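Long-range contacts in protein synthesis inhibitor I (Hordeum vulgare, PDB 4FBC), which belongs to the plant ribosome-inactivating proteins, inhibitors of protein synthesis, and holds adenosine monophosphate in a pocket: residues 23-28 and 186-191; 132-137 and 170-175; 219-224 and 235-240; 213-218 and 257-262; 98-103 and 111-116. The protein carries 3 engineered substitutions. All coordinates share one frame; numbering follows the deposited sequence.

Interaction 1 (23-28 and 186-191)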
# COMPACT_ATOMS: atom_id res chain seq x y z
N ALA A 23 7.01 0.37 18.33
CA ALA A 23 6.08 -0.64 18.85
C ALA A 23 6.45 -2.07 18.43
O ALA A 23 7.33 -2.27 17.59
CB ALA A 23 4.64 -0.32 18.47
N SER A 24 5.78 -3.05 19.02
CA SER A 24 6.12 -4.46 18.80
C SER A 24 5.73 -4.95 17.42
O SER A 24 4.91 -4.33 16.73
CB SER A 24 5.43 -5.35 19.83
OG SER A 24 4.02 -5.38 19.61
N SER A 25 6.32 -6.08 17.04
CA SER A 25 5.99 -6.77 15.79
C SER A 25 4.52 -7.14 15.76
O SER A 25 3.87 -7.04 14.71
CB SER A 25 6.85 -8.03 15.65
OG SER A 25 6.59 -8.69 14.43
N ALA A 26 3.98 -7.56 16.90
CA ALA A 26 2.57 -7.91 16.97
C ALA A 26 1.69 -6.69 16.68
O ALA A 26 0.68 -6.81 15.99
CB ALA A 26 2.23 -8.48 18.34
N ASP A 27 2.06 -5.54 17.22
CA ASP A 27 1.31 -4.32 16.99
C ASP A 27 1.41 -3.87 15.53
O ASP A 27 0.46 -3.30 14.98
CB ASP A 27 1.79 -3.19 17.92
CG ASP A 27 1.40 -3.43 19.38
OD1 ASP A 27 0.73 -4.44 19.66
OD2 ASP A 27 1.78 -2.60 20.23
N TYR A 28 2.55 -4.12 14.90
CA TYR A 28 2.69 -3.82 13.48
C TYR A 28 1.73 -4.68 12.65
O TYR A 28 1.03 -4.18 11.78
CB TYR A 28 4.14 -4.00 13.01
CG TYR A 28 4.29 -3.90 11.51
CD1 TYR A 28 4.39 -2.66 10.87
CD2 TYR A 28 4.35 -5.04 10.73
CE1 TYR A 28 4.55 -2.58 9.49
CE2 TYR A 28 4.50 -4.97 9.35
CZ TYR A 28 4.59 -3.73 8.74
OH TYR A 28 4.75 -3.68 7.37
N PHE A 186 7.31 -10.34 6.26
CA PHE A 186 8.75 -10.04 6.17
C PHE A 186 9.14 -8.84 7.05
O PHE A 186 10.11 -8.91 7.81
CB PHE A 186 9.14 -9.80 4.70
CG PHE A 186 10.56 -9.30 4.51
CD1 PHE A 186 11.63 -10.18 4.45
CD2 PHE A 186 10.82 -7.93 4.38
CE1 PHE A 186 12.94 -9.72 4.26
CE2 PHE A 186 12.12 -7.46 4.20
CZ PHE A 186 13.18 -8.35 4.14
N VAL A 187 8.38 -7.76 6.95
CA VAL A 187 8.63 -6.59 7.79
C VAL A 187 8.41 -6.91 9.27
O VAL A 187 9.18 -6.49 10.13
CB VAL A 187 7.77 -5.39 7.37
CG1 VAL A 187 7.95 -4.25 8.35
CG2 VAL A 187 8.15 -4.95 5.95
N ALA A 188 7.36 -7.67 9.58
CA ALA A 188 7.07 -8.03 10.97
C ALA A 188 8.25 -8.82 11.52
O ALA A 188 8.57 -8.73 12.71
CB ALA A 188 5.79 -8.87 11.05
N GLY A 189 8.90 -9.59 10.65
CA GLY A 189 10.03 -10.43 11.03
C GLY A 189 11.29 -9.66 11.35
O GLY A 189 12.19 -10.18 12.02
N LEU A 190 11.37 -8.42 10.87
CA LEU A 190 12.51 -7.55 11.13
C LEU A 190 12.35 -6.73 12.41
O LEU A 190 13.32 -6.14 12.90
CB LEU A 190 12.74 -6.60 9.95
CG LEU A 190 13.04 -7.24 8.60
CD1 LEU A 190 13.15 -6.15 7.52
CD2 LEU A 190 14.31 -8.09 8.64
N LEU A 191 11.14 -6.69 12.95
CA LEU A 191 10.85 -5.88 14.14
C LEU A 191 11.00 -6.71 15.41
O LEU A 191 10.34 -7.73 15.56
CB LEU A 191 9.43 -5.30 14.06
CG LEU A 191 9.21 -4.44 12.82
CD1 LEU A 191 7.80 -3.90 12.79
CD2 LEU A 191 10.23 -3.31 12.75
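Y28 spans the end of helix 181-190, meeting V187, A188 and L191 in turn along the length of its side chain. At the far end the CG1 methyl of V187 comes within 3.4 Å of Y28 CZ, the two side chains crossing at about a right angle. Midway, Y28 CD2 lies 4.1 Å from A188 CB, and at the root of the ring L191 CD1 sits 3.7 Å from Y28 CB. With its CG anti to the backbone N (chi1 171°), the tyrosine runs over the neighbouring helix and carries its hydroxyl on to a hydrogen bond with the backbone O of M173 in helix 157-179. The contact thus joins the first turn of helix 25-39 to the last turn of helix 181-190 in the helical part of the ribosome-inactivating protein fold. At the start of helix 25-39, S24 is the N-cap, its OG accepting from D27 N at 3.1 Å. The next residue, S25, supplies the polar bond between the segments: its OG donates to A188 O over 2.6 Å, from 37° above the carbonyl plane. That oxygen also accepts from L191 N, 3.3 Å away and on the opposite face of the carbonyl, so two donors grip it where the helix runs out. L191 turns back toward the serine as well, bringing its CB within 4.1 Å of S25 CB.

Interaction 2 (132-137 and 170-175)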
# COMPACT_ATOMS: atom_id res chain seq x y z
N VAL A 132 16.59 -2.23 -1.57
CA VAL A 132 16.12 -1.32 -0.52
C VAL A 132 16.13 -1.97 0.86
O VAL A 132 15.40 -2.93 1.12
CB VAL A 132 14.69 -0.82 -0.81
CG1 VAL A 132 14.28 0.23 0.21
CG2 VAL A 132 14.61 -0.26 -2.23
N ALA A 133 16.95 -1.44 1.76
CA ALA A 133 16.99 -1.94 3.14
C ALA A 133 15.72 -1.55 3.89
O ALA A 133 15.35 -0.38 3.94
CB ALA A 133 18.22 -1.41 3.86
N LEU A 134 15.08 -2.55 4.49
CA LEU A 134 13.91 -2.30 5.32
C LEU A 134 14.25 -2.69 6.76
O LEU A 134 15.16 -3.50 6.99
CB LEU A 134 12.72 -3.12 4.81
CG LEU A 134 12.35 -2.86 3.35
CD1 LEU A 134 11.21 -3.74 2.90
CD2 LEU A 134 12.01 -1.40 3.15
N GLY A 135 13.54 -2.11 7.72
CA GLY A 135 13.76 -2.41 9.12
C GLY A 135 13.25 -1.29 10.01
O GLY A 135 12.78 -0.26 9.51
N ARG A 136 13.36 -1.47 11.33
CA ARG A 136 12.89 -0.45 12.26
C ARG A 136 13.60 0.90 12.12
O ARG A 136 12.95 1.94 12.05
CB ARG A 136 12.98 -0.94 13.71
CG ARG A 136 12.19 -0.07 14.67
CD ARG A 136 12.39 -0.47 16.13
NE ARG A 136 11.88 -1.80 16.46
CZ ARG A 136 10.59 -2.09 16.65
NH1 ARG A 136 9.67 -1.16 16.49
NH2 ARG A 136 10.23 -3.32 16.98
N GLN A 137 14.93 0.90 12.08
CA GLN A 137 15.66 2.16 11.95
C GLN A 137 15.41 2.85 10.60
O GLN A 137 15.34 4.08 10.53
CB GLN A 137 17.15 1.98 12.19
CG GLN A 137 17.84 3.30 12.50
CD GLN A 137 17.27 3.94 13.76
OE1 GLN A 137 17.20 3.29 14.80
NE2 GLN A 137 16.83 5.19 13.65
N LEU A 170 8.85 3.79 2.99
CA LEU A 170 7.48 3.79 3.48
C LEU A 170 6.51 3.04 2.56
O LEU A 170 5.59 2.38 3.03
CB LEU A 170 6.98 5.21 3.74
CG LEU A 170 7.79 6.01 4.75
CD1 LEU A 170 7.09 7.32 5.07
CD2 LEU A 170 8.03 5.20 6.03
N LEU A 171 6.70 3.17 1.25
CA LEU A 171 5.86 2.46 0.30
C LEU A 171 5.91 0.97 0.58
O LEU A 171 4.88 0.28 0.59
CB LEU A 171 6.31 2.74 -1.13
CG LEU A 171 5.70 4.01 -1.71
CD1 LEU A 171 6.31 4.29 -3.07
CD2 LEU A 171 4.20 3.85 -1.83
N LEU A 172 7.12 0.47 0.82
CA LEU A 172 7.31 -0.95 1.08
C LEU A 172 6.76 -1.36 2.44
O LEU A 172 6.07 -2.37 2.55
CB LEU A 172 8.79 -1.32 0.95
CG LEU A 172 9.26 -1.42 -0.50
CD1 LEU A 172 10.77 -1.26 -0.57
CD2 LEU A 172 8.83 -2.75 -1.11
N MET A 173 7.01 -0.55 3.47
CA MET A 173 6.67 -0.95 4.83
C MET A 173 5.22 -0.65 5.23
O MET A 173 4.71 -1.18 6.22
CB MET A 173 7.66 -0.34 5.82
CG MET A 173 9.08 -0.86 5.59
SD MET A 173 10.26 -0.24 6.81
CE MET A 173 9.97 -1.37 8.18
N VAL A 174 4.56 0.19 4.44
CA VAL A 174 3.14 0.47 4.65
C VAL A 174 2.28 -0.04 3.49
O VAL A 174 1.50 -0.97 3.66
CB VAL A 174 2.89 1.98 4.88
CG1 VAL A 174 1.40 2.26 5.05
CG2 VAL A 174 3.65 2.47 6.10
N ASN A 175 2.43 0.55 2.31
CA ASN A 175 1.54 0.19 1.20
C ASN A 175 1.69 -1.24 0.68
O ASN A 175 0.69 -1.95 0.54
CB ASN A 175 1.69 1.18 0.04
CG ASN A 175 1.60 2.60 0.50
OD1 ASN A 175 2.41 3.05 1.30
ND2 ASN A 175 0.60 3.33 0.00
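Helix 157-179, which carries L171 of the adenosine monophosphate pocket, is covered along another side by V132, L134 and G135, and it meets them with L172 and M173. L134 has the central place. Both of its methyls approach L172, CD2 at 3.9 Å from L172 CB and CD1 equally near, while the two side chains stand at about a right angle. The same CD2 is 3.9 Å from M173 CG, but here leucine and methionine run alongside each other, pointing opposite ways. Where they meet, the helix widens into a pi-type turn at 171-175, and the chain opposite passes from the short, weakly bonded strand 134-135, where L134 pairs with G201, into helix 136-147, with G135 as its N-cap. M173 SD reaches this junction, 3.7 Å from G135 O, and the bend at the last torsion (chi3 82°) puts CE 3.3 Å from the same oxygen. At the other end V132 CG1 touches L172 CD1 at 3.9 Å, the pair crossing obliquely. Helix 119-123 extends this apolar layer, L123 packing on V132 and Y119 on L172. No hydrogen bond links the two segments.

Interaction 3 (219-224 and 235-240)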
# COMPACT_ATOMS: atom_id res chain seq x y z
N ALA A 219 -5.96 -10.42 -10.26
CA ALA A 219 -6.78 -10.95 -11.34
C ALA A 219 -6.71 -12.48 -11.44
O ALA A 219 -7.72 -13.14 -11.64
CB ALA A 219 -6.41 -10.30 -12.66
N ALA A 220 -5.51 -13.05 -11.30
CA ALA A 220 -5.36 -14.50 -11.34
C ALA A 220 -6.20 -15.24 -10.29
O ALA A 220 -6.77 -16.30 -10.57
CB ALA A 220 -3.88 -14.89 -11.21
N LEU A 221 -6.27 -14.70 -9.08
CA LEU A 221 -7.11 -15.33 -8.07
C LEU A 221 -8.60 -15.10 -8.34
O LEU A 221 -9.41 -16.03 -8.22
CB LEU A 221 -6.73 -14.87 -6.66
CG LEU A 221 -7.40 -15.69 -5.56
CD1 LEU A 221 -6.98 -17.16 -5.65
CD2 LEU A 221 -7.02 -15.11 -4.21
N LEU A 222 -8.97 -13.87 -8.73
CA LEU A 222 -10.37 -13.55 -9.03
C LEU A 222 -10.97 -14.46 -10.11
O LEU A 222 -12.15 -14.81 -10.06
CB LEU A 222 -10.51 -12.08 -9.44
CG LEU A 222 -10.32 -11.07 -8.30
CD1 LEU A 222 -10.16 -9.65 -8.85
CD2 LEU A 222 -11.50 -11.15 -7.35
N LYS A 223 -10.15 -14.82 -11.09
CA LYS A 223 -10.61 -15.71 -12.16
C LYS A 223 -11.07 -17.06 -11.65
O LYS A 223 -11.98 -17.68 -12.22
CB LYS A 223 -9.51 -15.87 -13.22
CG LYS A 223 -9.33 -14.64 -14.08
CD LYS A 223 -8.20 -14.81 -15.08
CE LYS A 223 -8.04 -13.55 -15.91
NZ LYS A 223 -6.93 -13.67 -16.92
N THR A 224 -10.47 -17.53 -10.56
CA THR A 224 -10.84 -18.84 -10.02
C THR A 224 -12.21 -18.85 -9.33
O THR A 224 -12.79 -19.91 -9.09
CB THR A 224 -9.74 -19.41 -9.07
OG1 THR A 224 -9.68 -18.61 -7.88
CG2 THR A 224 -8.38 -19.43 -9.77
N ALA A 235 -12.56 -22.93 -13.10
CA ALA A 235 -11.30 -22.43 -13.64
C ALA A 235 -10.17 -22.75 -12.67
O ALA A 235 -10.33 -22.62 -11.45
CB ALA A 235 -11.39 -20.94 -13.88
N LYS A 236 -9.03 -23.18 -13.20
CA LYS A 236 -7.88 -23.49 -12.37
C LYS A 236 -6.94 -22.29 -12.33
O LYS A 236 -6.85 -21.54 -13.30
CB LYS A 236 -7.13 -24.71 -12.90
CG LYS A 236 -7.95 -26.00 -12.91
CD LYS A 236 -7.21 -27.12 -13.64
CE LYS A 236 -8.09 -28.35 -13.79
NZ LYS A 236 -9.27 -28.10 -14.67
N PHE A 237 -6.26 -22.11 -11.20
CA PHE A 237 -5.31 -21.01 -11.06
C PHE A 237 -4.17 -21.13 -12.06
O PHE A 237 -3.57 -22.21 -12.21
CB PHE A 237 -4.76 -20.97 -9.62
CG PHE A 237 -3.90 -19.77 -9.34
CD1 PHE A 237 -4.47 -18.55 -9.00
CD2 PHE A 237 -2.51 -19.85 -9.43
CE1 PHE A 237 -3.67 -17.43 -8.74
CE2 PHE A 237 -1.71 -18.74 -9.17
CZ PHE A 237 -2.29 -17.54 -8.83
N ALA A 238 -3.86 -20.04 -12.74
CA ALA A 238 -2.72 -20.01 -13.66
C ALA A 238 -1.47 -19.56 -12.92
O ALA A 238 -1.37 -18.40 -12.50
CB ALA A 238 -3.01 -19.08 -14.83
N PRO A 239 -0.49 -20.47 -12.76
CA PRO A 239 0.71 -20.18 -11.97
C PRO A 239 1.45 -18.92 -12.40
O PRO A 239 1.48 -18.56 -13.58
CB PRO A 239 1.61 -21.39 -12.23
CG PRO A 239 0.69 -22.49 -12.61
CD PRO A 239 -0.46 -21.82 -13.34
N ILE A 240 2.05 -18.25 -11.42
CA ILE A 240 2.92 -17.13 -11.71
C ILE A 240 4.26 -17.48 -11.05
O ILE A 240 4.51 -17.15 -9.89
CB ILE A 240 2.35 -15.80 -11.17
CG1 ILE A 240 0.93 -15.57 -11.70
CG2 ILE A 240 3.23 -14.62 -11.57
CD1 ILE A 240 0.29 -14.28 -11.18
O HOH W 1 -5.84 -17.72 -12.75
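The ring of F237 lies against helix 214-225 and meets A220, L221 and T224 with different parts of it. CG lies anti to the phenylalanine backbone N (chi1 -174°), which carries the ring against the helix. F237 CE1 approaches A220 CB obliquely at 3.5 Å. L221 N and the CG2 methyl of T224 stand at the ring edge, near its plane; the amide nitrogen of L221 is 3.8 Å from F237 CE1. T224 CG2 also rests against the main chain, 3.7 Å from F237 CA. The methyl points that way because the hydroxyl occupies the crowded position between backbone N and carbonyl carbon (chi1 68°), where OG1 donates to L221 O over 2.6 Å in the carbonyl plane. T224 N reaches the same oxygen at 3.0 Å, and H47 NE2 is a further partner of the hydroxyl. Segment 235-240 has no regular secondary structure; it is part of the loop that returns from helix 214-225 to helix 248-254 at the protein surface. F237 sits where these two helices come together, for its ring also touches A248 and A251 of the second. No direct hydrogen bond crosses between the segments; a water does so instead, donating to A220 O at 2.8 Å and accepting from A238 N at 3.1 Å. Before and after F237 in the chain, A235 and I240 add further contacts: I240 CD1 comes to 4.2 Å from A220 CB, and the methyl of the solvent-exposed A235 lies against the backbone O of K223.

Interaction 4 (213-218 and 257-262)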
# COMPACT_ATOMS: atom_id res chain seq x y z
N GLY A 213 3.54 -6.89 -9.62
CA GLY A 213 2.44 -7.54 -10.31
C GLY A 213 1.16 -7.71 -9.49
O GLY A 213 0.45 -8.71 -9.63
N TRP A 214 0.86 -6.74 -8.64
CA TRP A 214 -0.31 -6.81 -7.77
C TRP A 214 -1.61 -7.02 -8.55
O TRP A 214 -2.43 -7.86 -8.19
CB TRP A 214 -0.39 -5.54 -6.93
CG TRP A 214 -1.52 -5.46 -5.93
CD1 TRP A 214 -1.95 -6.45 -5.09
CD2 TRP A 214 -2.33 -4.31 -5.66
NE1 TRP A 214 -3.00 -5.98 -4.32
CE2 TRP A 214 -3.24 -4.67 -4.64
CE3 TRP A 214 -2.37 -3.02 -6.18
CZ2 TRP A 214 -4.19 -3.78 -4.14
CZ3 TRP A 214 -3.30 -2.13 -5.68
CH2 TRP A 214 -4.20 -2.51 -4.68
N GLN A 215 -1.79 -6.27 -9.64
CA GLN A 215 -2.98 -6.44 -10.47
C GLN A 215 -3.04 -7.84 -11.09
O GLN A 215 -4.09 -8.48 -11.09
CB GLN A 215 -3.03 -5.34 -11.54
CG GLN A 215 -4.26 -5.41 -12.45
CD GLN A 215 -4.43 -4.15 -13.28
OE1 GLN A 215 -3.47 -3.44 -13.56
NE2 GLN A 215 -5.67 -3.86 -13.67
N ASP A 216 -1.90 -8.31 -11.61
CA ASP A 216 -1.82 -9.64 -12.21
C ASP A 216 -2.18 -10.74 -11.22
O ASP A 216 -2.91 -11.67 -11.54
CB ASP A 216 -0.40 -9.91 -12.75
CG ASP A 216 -0.09 -9.15 -14.02
OD1 ASP A 216 -1.04 -8.70 -14.71
OD2 ASP A 216 1.11 -9.02 -14.33
N LEU A 217 -1.67 -10.64 -10.00
CA LEU A 217 -1.92 -11.68 -9.00
C LEU A 217 -3.38 -11.59 -8.53
O LEU A 217 -4.03 -12.61 -8.35
CB LEU A 217 -0.96 -11.56 -7.81
CG LEU A 217 -1.08 -12.65 -6.73
CD1 LEU A 217 -0.88 -14.05 -7.30
CD2 LEU A 217 -0.09 -12.39 -5.59
N SER A 218 -3.87 -10.37 -8.34
CA SER A 218 -5.26 -10.17 -7.94
C SER A 218 -6.20 -10.76 -8.99
O SER A 218 -7.11 -11.52 -8.67
CB SER A 218 -5.56 -8.68 -7.75
OG SER A 218 -4.81 -8.14 -6.67
N ILE A 257 -4.62 -7.83 0.42
CA ILE A 257 -5.91 -7.35 -0.07
C ILE A 257 -5.80 -7.23 -1.58
O ILE A 257 -4.77 -6.80 -2.07
CB ILE A 257 -6.36 -6.01 0.61
CG1 ILE A 257 -7.75 -5.57 0.11
CG2 ILE A 257 -5.30 -4.90 0.45
CD1 ILE A 257 -8.39 -4.44 0.96
N LEU A 258 -6.83 -7.66 -2.30
CA LEU A 258 -6.77 -7.70 -3.76
C LEU A 258 -7.19 -6.36 -4.35
O LEU A 258 -8.11 -5.73 -3.84
CB LEU A 258 -7.70 -8.79 -4.33
CG LEU A 258 -7.30 -10.27 -4.27
CD1 LEU A 258 -7.35 -10.80 -2.83
CD2 LEU A 258 -8.17 -11.13 -5.18
N LEU A 259 -6.51 -5.93 -5.41
CA LEU A 259 -7.02 -4.83 -6.24
C LEU A 259 -8.24 -5.35 -6.98
O LEU A 259 -8.26 -6.48 -7.46
CB LEU A 259 -5.95 -4.42 -7.27
CG LEU A 259 -6.33 -3.32 -8.27
CD1 LEU A 259 -6.50 -2.01 -7.55
CD2 LEU A 259 -5.22 -3.22 -9.33
N PHE A 260 -9.29 -4.54 -7.08
CA PHE A 260 -10.42 -4.97 -7.88
C PHE A 260 -10.02 -5.02 -9.36
O PHE A 260 -9.44 -4.07 -9.89
CB PHE A 260 -11.64 -4.08 -7.70
CG PHE A 260 -12.81 -4.54 -8.51
CD1 PHE A 260 -13.60 -5.59 -8.06
CD2 PHE A 260 -13.09 -3.97 -9.74
CE1 PHE A 260 -14.67 -6.05 -8.83
CE2 PHE A 260 -14.15 -4.43 -10.51
CZ PHE A 260 -14.94 -5.46 -10.05
N VAL A 261 -10.33 -6.13 -10.01
CA VAL A 261 -10.13 -6.26 -11.44
C VAL A 261 -11.38 -6.85 -12.09
O VAL A 261 -11.96 -7.82 -11.58
CB VAL A 261 -8.94 -7.18 -11.77
CG1 VAL A 261 -8.68 -7.16 -13.28
CG2 VAL A 261 -7.70 -6.76 -11.02
N GLU A 262 -11.80 -6.27 -13.21
CA GLU A 262 -12.88 -6.88 -13.99
C GLU A 262 -12.32 -8.04 -14.77
O GLU A 262 -11.50 -7.84 -15.67
CB GLU A 262 -13.47 -5.86 -14.96
CG GLU A 262 -14.25 -4.75 -14.30
CD GLU A 262 -14.98 -3.88 -15.31
OE1 GLU A 262 -14.31 -3.31 -16.20
OE2 GLU A 262 -16.22 -3.75 -15.20
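W214, which opens helix 214-225 and lines the adenosine monophosphate pocket, is held at an edge and on a face by I257 and L259 of the loop leading to helix 269-278. Its NE1 donates to I257 O over 3.0 Å with an N-H...O angle of 156°; the oxygen lies in the indole plane and the nitrogen in the carbonyl plane, so the bond fixes the rotation of the ring. L259 takes one face: its CB stands 3.6 Å from the centroid of the six-membered ring and only 8° off the normal, a CH-pi contact, while CD1 covers the rim at CZ3 and CH2. With CG anti to the backbone N (chi1 -178°), the indole extends toward the loop to meet both partners. R179, also of the pocket, makes a cation-pi contact with the indole and pairs through its backbone with I257. The other branch of L259 leaves the ring and packs on Q215, CD2 lying 3.8 Å from Q215 CB. V261 CG2 continues the row, 4.0 Å from Q215 CG. One turn further along the helix, S218 positions the loop, its OG accepting at 3.1 Å from the N of L259, the residue that covers the indole face. L258 points away overall, yet its CB still touches S218 OG, and its backbone is tied to P50 and L52. The serine hydroxyl has its own acceptor: S218 OG donates to W214 O over 2.8 Å from above the carbonyl plane, while S218 N reaches that oxygen from the opposite face.

Interaction 5 (98-103 and 111-116)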
# COMPACT_ATOMS: atom_id res chain seq x y z
N THR A 98 2.99 21.55 5.99
CA THR A 98 3.01 21.51 4.53
C THR A 98 2.63 20.13 3.99
O THR A 98 3.25 19.13 4.36
CB THR A 98 4.40 21.89 3.97
OG1 THR A 98 4.75 23.21 4.40
CG2 THR A 98 4.39 21.85 2.46
N TRP A 99 1.62 20.08 3.13
CA TRP A 99 1.33 18.86 2.37
C TRP A 99 2.22 18.79 1.13
O TRP A 99 2.26 19.72 0.32
CB TRP A 99 -0.14 18.81 1.95
CG TRP A 99 -1.06 18.24 3.00
CD1 TRP A 99 -1.93 18.92 3.80
CD2 TRP A 99 -1.20 16.85 3.35
NE1 TRP A 99 -2.59 18.05 4.63
CE2 TRP A 99 -2.17 16.77 4.37
CE3 TRP A 99 -0.60 15.67 2.90
CZ2 TRP A 99 -2.54 15.55 4.95
CZ3 TRP A 99 -0.96 14.47 3.48
CH2 TRP A 99 -1.93 14.42 4.49
N TRP A 100 2.96 17.69 1.02
CA TRP A 100 3.80 17.43 -0.13
C TRP A 100 3.11 16.38 -0.99
O TRP A 100 2.49 15.46 -0.47
CB TRP A 100 5.17 16.92 0.32
CG TRP A 100 5.88 17.89 1.21
CD1 TRP A 100 5.79 17.97 2.57
CD2 TRP A 100 6.77 18.93 0.79
NE1 TRP A 100 6.59 19.00 3.03
CE2 TRP A 100 7.19 19.60 1.96
CE3 TRP A 100 7.24 19.36 -0.45
CZ2 TRP A 100 8.07 20.69 1.91
CZ3 TRP A 100 8.12 20.43 -0.49
CH2 TRP A 100 8.53 21.08 0.68
N GLU A 101 3.18 16.54 -2.31
CA GLU A 101 2.54 15.60 -3.21
C GLU A 101 3.54 14.96 -4.18
O GLU A 101 4.60 15.52 -4.47
CB GLU A 101 1.41 16.26 -3.99
CG GLU A 101 1.86 17.41 -4.87
CD GLU A 101 0.69 18.11 -5.53
OE1 GLU A 101 -0.45 17.58 -5.47
OE2 GLU A 101 0.92 19.19 -6.12
N LEU A 102 3.18 13.77 -4.67
CA LEU A 102 4.04 13.00 -5.54
C LEU A 102 3.58 13.09 -6.99
O LEU A 102 4.17 12.47 -7.89
CB LEU A 102 4.07 11.53 -5.09
CG LEU A 102 4.76 11.35 -3.75
CD1 LEU A 102 4.36 10.01 -3.12
CD2 LEU A 102 6.26 11.41 -3.95
N THR A 103 2.52 13.86 -7.20
CA THR A 103 1.99 14.13 -8.53
C THR A 103 1.67 15.62 -8.61
O THR A 103 0.91 16.12 -7.79
CB THR A 103 0.69 13.33 -8.79
OG1 THR A 103 0.95 11.92 -8.66
CG2 THR A 103 0.16 13.61 -10.19
N THR A 111 2.39 20.98 -2.17
CA THR A 111 3.64 21.37 -2.83
C THR A 111 4.30 20.13 -3.42
O THR A 111 4.55 19.16 -2.70
CB THR A 111 4.59 22.04 -1.81
OG1 THR A 111 3.96 23.21 -1.27
CG2 THR A 111 5.92 22.43 -2.46
N TYR A 112 4.59 20.16 -4.72
CA TYR A 112 5.21 19.01 -5.37
C TYR A 112 6.61 18.76 -4.81
O TYR A 112 7.42 19.69 -4.72
CB TYR A 112 5.26 19.21 -6.89
CG TYR A 112 5.85 18.04 -7.65
CD1 TYR A 112 5.32 16.75 -7.52
CD2 TYR A 112 6.93 18.21 -8.51
CE1 TYR A 112 5.85 15.68 -8.20
CE2 TYR A 112 7.47 17.15 -9.21
CZ TYR A 112 6.93 15.88 -9.05
OH TYR A 112 7.45 14.82 -9.74
N VAL A 113 6.88 17.51 -4.43
CA VAL A 113 8.14 17.18 -3.76
C VAL A 113 9.36 17.14 -4.68
O VAL A 113 10.51 17.20 -4.22
CB VAL A 113 8.01 15.85 -2.96
CG1 VAL A 113 7.99 14.66 -3.90
CG2 VAL A 113 9.15 15.73 -1.94
N GLY A 114 9.12 17.06 -5.99
CA GLY A 114 10.21 17.05 -6.95
C GLY A 114 10.40 15.76 -7.73
O GLY A 114 11.20 15.70 -8.67
N PHE A 115 9.64 14.73 -7.35
CA PHE A 115 9.72 13.42 -8.01
C PHE A 115 8.41 12.66 -7.82
O PHE A 115 7.60 13.03 -6.96
CB PHE A 115 10.90 12.60 -7.44
CG PHE A 115 10.89 12.50 -5.94
CD1 PHE A 115 10.12 11.54 -5.30
CD2 PHE A 115 11.66 13.37 -5.18
CE1 PHE A 115 10.11 11.45 -3.92
CE2 PHE A 115 11.65 13.29 -3.80
CZ PHE A 115 10.88 12.33 -3.17
N GLY A 116 8.20 11.62 -8.62
CA GLY A 116 6.95 10.87 -8.60
C GLY A 116 6.96 9.66 -7.67
O GLY A 116 7.97 9.39 -7.01
O HOH W 2 5.19 12.92 -10.62
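W100 turns its CG anti to the carbonyl carbon (chi1 -59°), which lays the indole beside T111, both side chains pointing the same way; T111 CG2 comes 3.6 Å from W100 CZ3. On the other side of the sheet E101 folds the opposite way, its CG tucked between backbone N and carbonyl carbon (chi1 62°), and this brings CG to 3.7 Å from Y112 CA. Y112 points its ring edge at the main chain of L102 and T103. Between these side chains runs a parallel ladder, W100 paired with T111 and E101 with Y112, at the edge of the six-stranded mixed sheet. T111 N donates to W99 O over 2.8 Å, E101 N to T111 O and V113 N to E101 O, each over 3.0 Å. Beyond the ladder L102 CD2 packs on V113 CG1 at 3.7 Å, and that methyl lies over the centre of the F115 ring, which leans on helix 157-179. A water donating to L102 O over 2.9 Å also bonds Y112 OH. The carboxylate of E101 turns to the connecting loop: OE1 bonds I107 N and OE2 bonds G105 N. These two amides would probably stabilise a negative charge there, whereas T103 O, an acceptor 3.1 Å from E101 OE1, would work against it.

How the interactions relate
Interactions 1 and 2 are buried and touch: M173 accepts from Y28, and V187 packs on M173 CE, so helices 25-39, 157-179 and 181-190 meet. Interaction 2 has no hydrogen bond between its segments and is mostly apolar, with M173 also meeting a carbonyl oxygen, whereas interaction 1 adds a hydroxyl-to-carbonyl bond at a helix end. Interactions 3 and 4 share helix 214-225, L222 and A219 packing on the loop of interaction 4; the former is a surface contact bridged by water, the latter partly buried and directly hydrogen-bonded. Interaction 5 stands apart and alone relies on a beta ladder. Interactions 2 and 4 lie on opposite sides of the chain's centre, and a segment of each carries a pocket residue, L171 and W214.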